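Local coordinates for protein class I phosphodiesterase PDEB1 (Leishmania major, PDB 2R8Q) that belongs to the class I phosphodiesterase family and binds zinc, magnesium and 3-isobutyl-1-methylxanthine in its all-helical catalytic domain, at residues 227-232 against 323-328; 123-128 against 243-248. One frame throughout, in Å; residues are numbered along the deposited sequence.

Contact 1. Residues 227-232 against 323-328; sequences TELATS and GNLFHG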
loop_
_atom_site.group_PDB
_atom_site.type_symbol
_atom_site.label_atom_id
_atom_site.label_comp_id
_atom_site.label_asym_id
_atom_site.label_seq_id
_atom_site.Cartn_x
_atom_site.Cartn_y
_atom_site.Cartn_z
ATOM N N THR A 227 -2.099 -4.214 29.999
ATOM C CA THR A 227 -1.933 -4.326 31.443
ATOM C C THR A 227 -2.263 -3.007 32.138
ATOM O O THR A 227 -2.900 -2.999 33.195
ATOM C CB THR A 227 -0.498 -4.744 31.797
ATOM O OG1 THR A 227 -0.167 -5.945 31.090
ATOM C CG2 THR A 227 -0.374 -4.998 33.294
ATOM N N GLU A 228 -1.833 -1.894 31.546
ATOM C CA GLU A 228 -2.116 -0.582 32.123
ATOM C C GLU A 228 -3.628 -0.367 32.120
ATOM O O GLU A 228 -4.179 0.247 33.032
ATOM C CB GLU A 228 -1.418 0.521 31.319
ATOM C CG GLU A 228 -1.640 1.942 31.844
ATOM C CD GLU A 228 -1.290 2.096 33.315
ATOM O OE1 GLU A 228 -0.286 1.502 33.757
ATOM O OE2 GLU A 228 -2.015 2.823 34.028
ATOM N N LEU A 229 -4.295 -0.878 31.089
ATOM C CA LEU A 229 -5.745 -0.760 30.990
ATOM C C LEU A 229 -6.365 -1.453 32.200
ATOM O O LEU A 229 -7.294 -0.939 32.823
ATOM C CB LEU A 229 -6.243 -1.423 29.701
ATOM C CG LEU A 229 -7.752 -1.635 29.563
ATOM C CD1 LEU A 229 -8.458 -0.298 29.572
ATOM C CD2 LEU A 229 -8.049 -2.391 28.275
ATOM N N ALA A 230 -5.837 -2.625 32.533
ATOM C CA ALA A 230 -6.328 -3.397 33.668
ATOM C C ALA A 230 -5.905 -2.759 34.989
ATOM O O ALA A 230 -6.614 -2.859 35.992
ATOM C CB ALA A 230 -5.807 -4.829 33.587
ATOM N N THR A 231 -4.750 -2.104 34.985
ATOM C CA THR A 231 -4.225 -1.444 36.177
ATOM C C THR A 231 -5.050 -0.216 36.557
ATOM O O THR A 231 -5.284 0.046 37.739
ATOM C CB THR A 231 -2.760 -0.997 35.965
ATOM O OG1 THR A 231 -1.925 -2.151 35.818
ATOM C CG2 THR A 231 -2.275 -0.166 37.146
ATOM N N SER A 232 -5.487 0.535 35.551
ATOM C CA SER A 232 -6.274 1.738 35.788
ATOM C C SER A 232 -7.771 1.455 35.887
ATOM O O SER A 232 -8.516 2.235 36.480
ATOM C CB SER A 232 -6.007 2.768 34.685
ATOM O OG SER A 232 -6.247 2.226 33.398
ATOM N N GLY A 323 -6.406 -13.525 33.147
ATOM C CA GLY A 323 -6.403 -13.192 34.559
ATOM C C GLY A 323 -6.730 -11.741 34.862
ATOM O O GLY A 323 -7.283 -11.440 35.919
ATOM N N ASN A 324 -6.412 -10.842 33.935
ATOM C CA ASN A 324 -6.653 -9.419 34.156
ATOM C C ASN A 324 -7.940 -8.823 33.595
ATOM O O ASN A 324 -8.327 -7.722 33.992
ATOM C CB ASN A 324 -5.463 -8.604 33.641
ATOM C CG ASN A 324 -4.218 -8.791 34.488
ATOM O OD1 ASN A 324 -4.236 -8.555 35.696
ATOM N ND2 ASN A 324 -3.129 -9.212 33.857
ATOM N N LEU A 325 -8.607 -9.520 32.679
ATOM C CA LEU A 325 -9.842 -8.977 32.121
ATOM C C LEU A 325 -10.768 -9.985 31.444
ATOM O O LEU A 325 -11.981 -9.953 31.653
ATOM C CB LEU A 325 -9.514 -7.848 31.136
ATOM C CG LEU A 325 -10.704 -7.045 30.607
ATOM C CD1 LEU A 325 -11.414 -6.343 31.758
ATOM C CD2 LEU A 325 -10.218 -6.032 29.588
ATOM N N PHE A 326 -10.209 -10.869 30.623
ATOM C CA PHE A 326 -11.022 -11.862 29.921
ATOM C C PHE A 326 -11.179 -13.120 30.771
ATOM O O PHE A 326 -10.726 -14.199 30.389
ATOM C CB PHE A 326 -10.384 -12.240 28.578
ATOM C CG PHE A 326 -10.083 -11.064 27.685
ATOM C CD1 PHE A 326 -10.965 -9.994 27.591
ATOM C CD2 PHE A 326 -8.927 -11.043 26.914
ATOM C CE1 PHE A 326 -10.701 -8.923 26.738
ATOM C CE2 PHE A 326 -8.657 -9.977 26.058
ATOM C CZ PHE A 326 -9.546 -8.916 25.972
ATOM N N HIS A 327 -11.839 -12.977 31.916
ATOM C CA HIS A 327 -12.029 -14.092 32.834
ATOM C C HIS A 327 -12.829 -15.259 32.258
ATOM O O HIS A 327 -12.637 -16.406 32.664
ATOM C CB HIS A 327 -12.682 -13.583 34.122
ATOM C CG HIS A 327 -12.001 -12.380 34.701
ATOM N ND1 HIS A 327 -12.513 -11.105 34.583
ATOM C CD2 HIS A 327 -10.832 -12.254 35.373
ATOM C CE1 HIS A 327 -11.688 -10.247 35.158
ATOM N NE2 HIS A 327 -10.661 -10.918 35.644
ATOM N N GLY A 328 -13.709 -14.975 31.302
ATOM C CA GLY A 328 -14.511 -16.029 30.707
ATOM C C GLY A 328 -13.763 -16.947 29.753
ATOM O O GLY A 328 -14.327 -17.930 29.268
#

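Contact 2. Residues 123-128 against 243-248; sequences ELLTEL and RLVMET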
loop_
_atom_site.group_PDB
_atom_site.type_symbol
_atom_site.label_atom_id
_atom_site.label_comp_id
_atom_site.label_asym_id
_atom_site.label_seq_id
_atom_site.Cartn_x
_atom_site.Cartn_y
_atom_site.Cartn_z
ATOM N N GLU A 123 -19.187 -8.809 26.040
ATOM C CA GLU A 123 -19.712 -7.949 27.097
ATOM C C GLU A 123 -18.880 -6.684 27.264
ATOM O O GLU A 123 -19.314 -5.723 27.902
ATOM C CB GLU A 123 -19.748 -8.710 28.421
ATOM C CG GLU A 123 -20.769 -9.825 28.449
ATOM C CD GLU A 123 -20.663 -10.679 29.694
ATOM O OE1 GLU A 123 -19.916 -10.296 30.622
ATOM O OE2 GLU A 123 -21.331 -11.731 29.745
ATOM N N LEU A 124 -17.686 -6.688 26.685
ATOM C CA LEU A 124 -16.786 -5.545 26.780
ATOM C C LEU A 124 -16.854 -4.660 25.539
ATOM O O LEU A 124 -16.216 -3.608 25.493
ATOM C CB LEU A 124 -15.348 -6.037 26.958
ATOM C CG LEU A 124 -15.090 -7.037 28.088
ATOM C CD1 LEU A 124 -13.696 -7.634 27.932
ATOM C CD2 LEU A 124 -15.245 -6.352 29.432
ATOM N N LEU A 125 -17.635 -5.078 24.545
ATOM C CA LEU A 125 -17.741 -4.343 23.284
ATOM C C LEU A 125 -19.170 -4.070 22.831
ATOM O O LEU A 125 -20.122 -4.651 23.350
ATOM C CB LEU A 125 -17.055 -5.144 22.174
ATOM C CG LEU A 125 -15.614 -5.596 22.393
ATOM C CD1 LEU A 125 -15.211 -6.549 21.273
ATOM C CD2 LEU A 125 -14.698 -4.376 22.438
ATOM N N THR A 126 -19.311 -3.178 21.851
ATOM C CA THR A 126 -20.625 -2.892 21.289
ATOM C C THR A 126 -20.849 -3.956 20.219
ATOM O O THR A 126 -19.906 -4.646 19.821
ATOM C CB THR A 126 -20.687 -1.503 20.616
ATOM O OG1 THR A 126 -19.773 -1.455 19.512
ATOM C CG2 THR A 126 -20.339 -0.415 21.619
ATOM N N GLU A 127 -22.086 -4.099 19.752
ATOM C CA GLU A 127 -22.374 -5.092 18.723
ATOM C C GLU A 127 -21.637 -4.743 17.433
ATOM O O GLU A 127 -21.174 -5.628 16.716
ATOM C CB GLU A 127 -23.881 -5.182 18.465
ATOM C CG GLU A 127 -24.670 -5.674 19.665
ATOM C CD GLU A 127 -26.131 -5.923 19.347
ATOM O OE1 GLU A 127 -26.771 -5.032 18.751
ATOM O OE2 GLU A 127 -26.641 -7.009 19.699
ATOM N N LEU A 128 -21.519 -3.452 17.141
ATOM C CA LEU A 128 -20.811 -3.022 15.941
ATOM C C LEU A 128 -19.348 -3.455 16.009
ATOM O O LEU A 128 -18.783 -3.916 15.018
ATOM C CB LEU A 128 -20.890 -1.498 15.782
ATOM C CG LEU A 128 -20.089 -0.921 14.608
ATOM C CD1 LEU A 128 -20.560 -1.542 13.302
ATOM C CD2 LEU A 128 -20.251 0.592 14.563
ATOM N N ARG A 243 -11.315 -0.287 22.152
ATOM C CA ARG A 243 -10.458 -0.491 20.987
ATOM C C ARG A 243 -9.285 -1.384 21.369
ATOM O O ARG A 243 -8.924 -2.297 20.624
ATOM C CB ARG A 243 -9.930 0.841 20.442
ATOM C CG ARG A 243 -9.106 0.688 19.158
ATOM C CD ARG A 243 -9.906 -0.044 18.082
ATOM N NE ARG A 243 -11.265 0.484 17.975
ATOM C CZ ARG A 243 -11.601 1.564 17.278
ATOM N NH1 ARG A 243 -10.680 2.241 16.603
ATOM N NH2 ARG A 243 -12.859 1.983 17.279
ATOM N N LEU A 244 -8.686 -1.124 22.530
ATOM C CA LEU A 244 -7.564 -1.929 22.989
ATOM C C LEU A 244 -8.035 -3.366 23.241
ATOM O O LEU A 244 -7.284 -4.319 23.036
ATOM C CB LEU A 244 -6.958 -1.323 24.259
ATOM C CG LEU A 244 -5.752 -2.049 24.866
ATOM C CD1 LEU A 244 -4.703 -2.336 23.801
ATOM C CD2 LEU A 244 -5.167 -1.187 25.974
ATOM N N VAL A 245 -9.281 -3.524 23.679
ATOM C CA VAL A 245 -9.823 -4.859 23.900
ATOM C C VAL A 245 -9.921 -5.588 22.559
ATOM O O VAL A 245 -9.590 -6.769 22.466
ATOM C CB VAL A 245 -11.222 -4.805 24.564
ATOM C CG1 VAL A 245 -11.925 -6.159 24.422
ATOM C CG2 VAL A 245 -11.079 -4.449 26.041
ATOM N N MET A 246 -10.363 -4.879 21.522
ATOM C CA MET A 246 -10.476 -5.473 20.191
ATOM C C MET A 246 -9.108 -5.917 19.688
ATOM O O MET A 246 -8.952 -7.023 19.160
ATOM C CB MET A 246 -11.060 -4.466 19.196
ATOM C CG MET A 246 -12.518 -4.103 19.421
ATOM S SD MET A 246 -13.068 -2.818 18.258
ATOM C CE MET A 246 -13.225 -3.778 16.761
ATOM N N GLU A 247 -8.112 -5.050 19.852
ATOM C CA GLU A 247 -6.763 -5.360 19.394
ATOM C C GLU A 247 -6.183 -6.547 20.146
ATOM O O GLU A 247 -5.504 -7.387 19.564
ATOM C CB GLU A 247 -5.849 -4.143 19.567
ATOM C CG GLU A 247 -6.298 -2.928 18.768
ATOM C CD GLU A 247 -5.546 -1.665 19.149
ATOM O OE1 GLU A 247 -4.974 -1.628 20.258
ATOM O OE2 GLU A 247 -5.539 -0.707 18.348
ATOM N N THR A 248 -6.453 -6.608 21.445
ATOM C CA THR A 248 -5.943 -7.699 22.258
ATOM C C THR A 248 -6.616 -9.016 21.881
ATOM O O THR A 248 -5.968 -10.067 21.873
ATOM C CB THR A 248 -6.145 -7.403 23.750
ATOM O OG1 THR A 248 -5.533 -6.148 24.061
ATOM C CG2 THR A 248 -5.502 -8.485 24.603
#

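Contact 1. Residues 227-232 against 323-328
A230 and N324 meet methyl to methylene: CB of A230 lies 3.8 Å from CB of N324, and the same methyl stands 3.9 Å from the N324 carbonyl O. With just a methyl on the alanine side, the CA atoms of A230 and N324 are 6.1 Å apart. Beside this pair, L229 and L325 make a looser apolar contact, the end methyls CD2 of L229 and CD2 of L325 lying 4.4 Å apart. The CB of L229 does not aim at 323-328; it is the far end of the side chain that comes nearer. No hydrogen bond links the two segments, and the contact is small, burying 152 Å² in all.

N324 is the last residue of helix 302-324, and L325 is the first to leave helical geometry. The contact therefore sets the last turn of helix 219-232 against the place where another helix of this all-helical phosphodiesterase domain stops, and F326 then forms the centre of an inverse gamma turn.

At N324, CG stands beside the backbone N and anti to the carbonyl carbon (chi1 -70°), and the amide nitrogen ND2 makes a weak hydrogen bond back to the D320 carbonyl, one turn earlier. On the other helix, T231 and S232 fold their hydroxyls back onto the backbone. T231 OG1 donates to T227 O at 2.9 Å, from above the carbonyl plane, and that oxygen also accepts from T231 N. S232 OG reaches E228 O at 2.9 Å, on the opposite face of its plane from S232 N. F226, just before this segment on helix 219-232, also touches N324 and L325, while L229 packs on H241 of helix 239-254.

Contact 2. Residues 123-128 against 243-248
L125 drives its forked end between V245 and M246, and this is the close part of the contact. Its CD2 carries most of the touching, 3.7 Å from CG of M246 and 3.8 Å from CG1 of V245, while the other branch, CD1, lies 4.1 Å from the same M246 CG. The fork gets there because CG of L125 stands beside the backbone N and anti to the carbonyl carbon (chi1 -53°), on a CB that already points at the helix. V245 answers with CG1, the branch anti to its own backbone N (chi1 164°). M246 offers its CG methylene, next to the sulfur, while its CB does not aim at 123-128. All three residues are buried.

L124 marks the looser side. Its CD1 comes to 4.2 Å from V245 CG1, the two side chains crossing at about a right angle, and L124 itself is partly exposed. The neighbouring E123 is exposed, and its carbonyl O accepts a hydrogen bond from K236 NZ. Beyond L125 the chain turns away from 243-248: T126 takes the N-cap position of helix 127-139, and the exposed E127 forms a salt bridge with K75. Across the segments the attraction is wholly apolar, with 183 Å² buried and no hydrogen bond.

The contact thus packs the link between a 3-10 turn and the start of helix 127-139 against the middle of helix 239-254. R243, whose CB points away from 123-128, turns to helix 197-212, where it pairs with D209 and makes a cation-pi contact with Y202. M246 reaches C210 of that helix, whereas L244 and T248 pack on helix 219-232.

In the fold
The centres of contact 1 and contact 2 lie 13 Å apart, on the same side of the chain's centre, with contact 2 the deeper. Along the sequence their segments alternate, 123-128, 227-232, 243-248 and 323-328, and helices 219-232 and 239-254 are consecutive. F326, which follows L325 in 323-328, bridges to contact 2: its CE1 lies 3.5 Å from CD1 of L124, and the same ring touches V245 and T248. L229 CD2 and L244 CD2, 3.9 Å apart, form a second bridge. These apolar touches join the two contacts through residues next to them, tying chain regions distant in sequence into a single part of the helical phosphodiesterase domain. Helix 239-254 ends at D254, a zinc ligand.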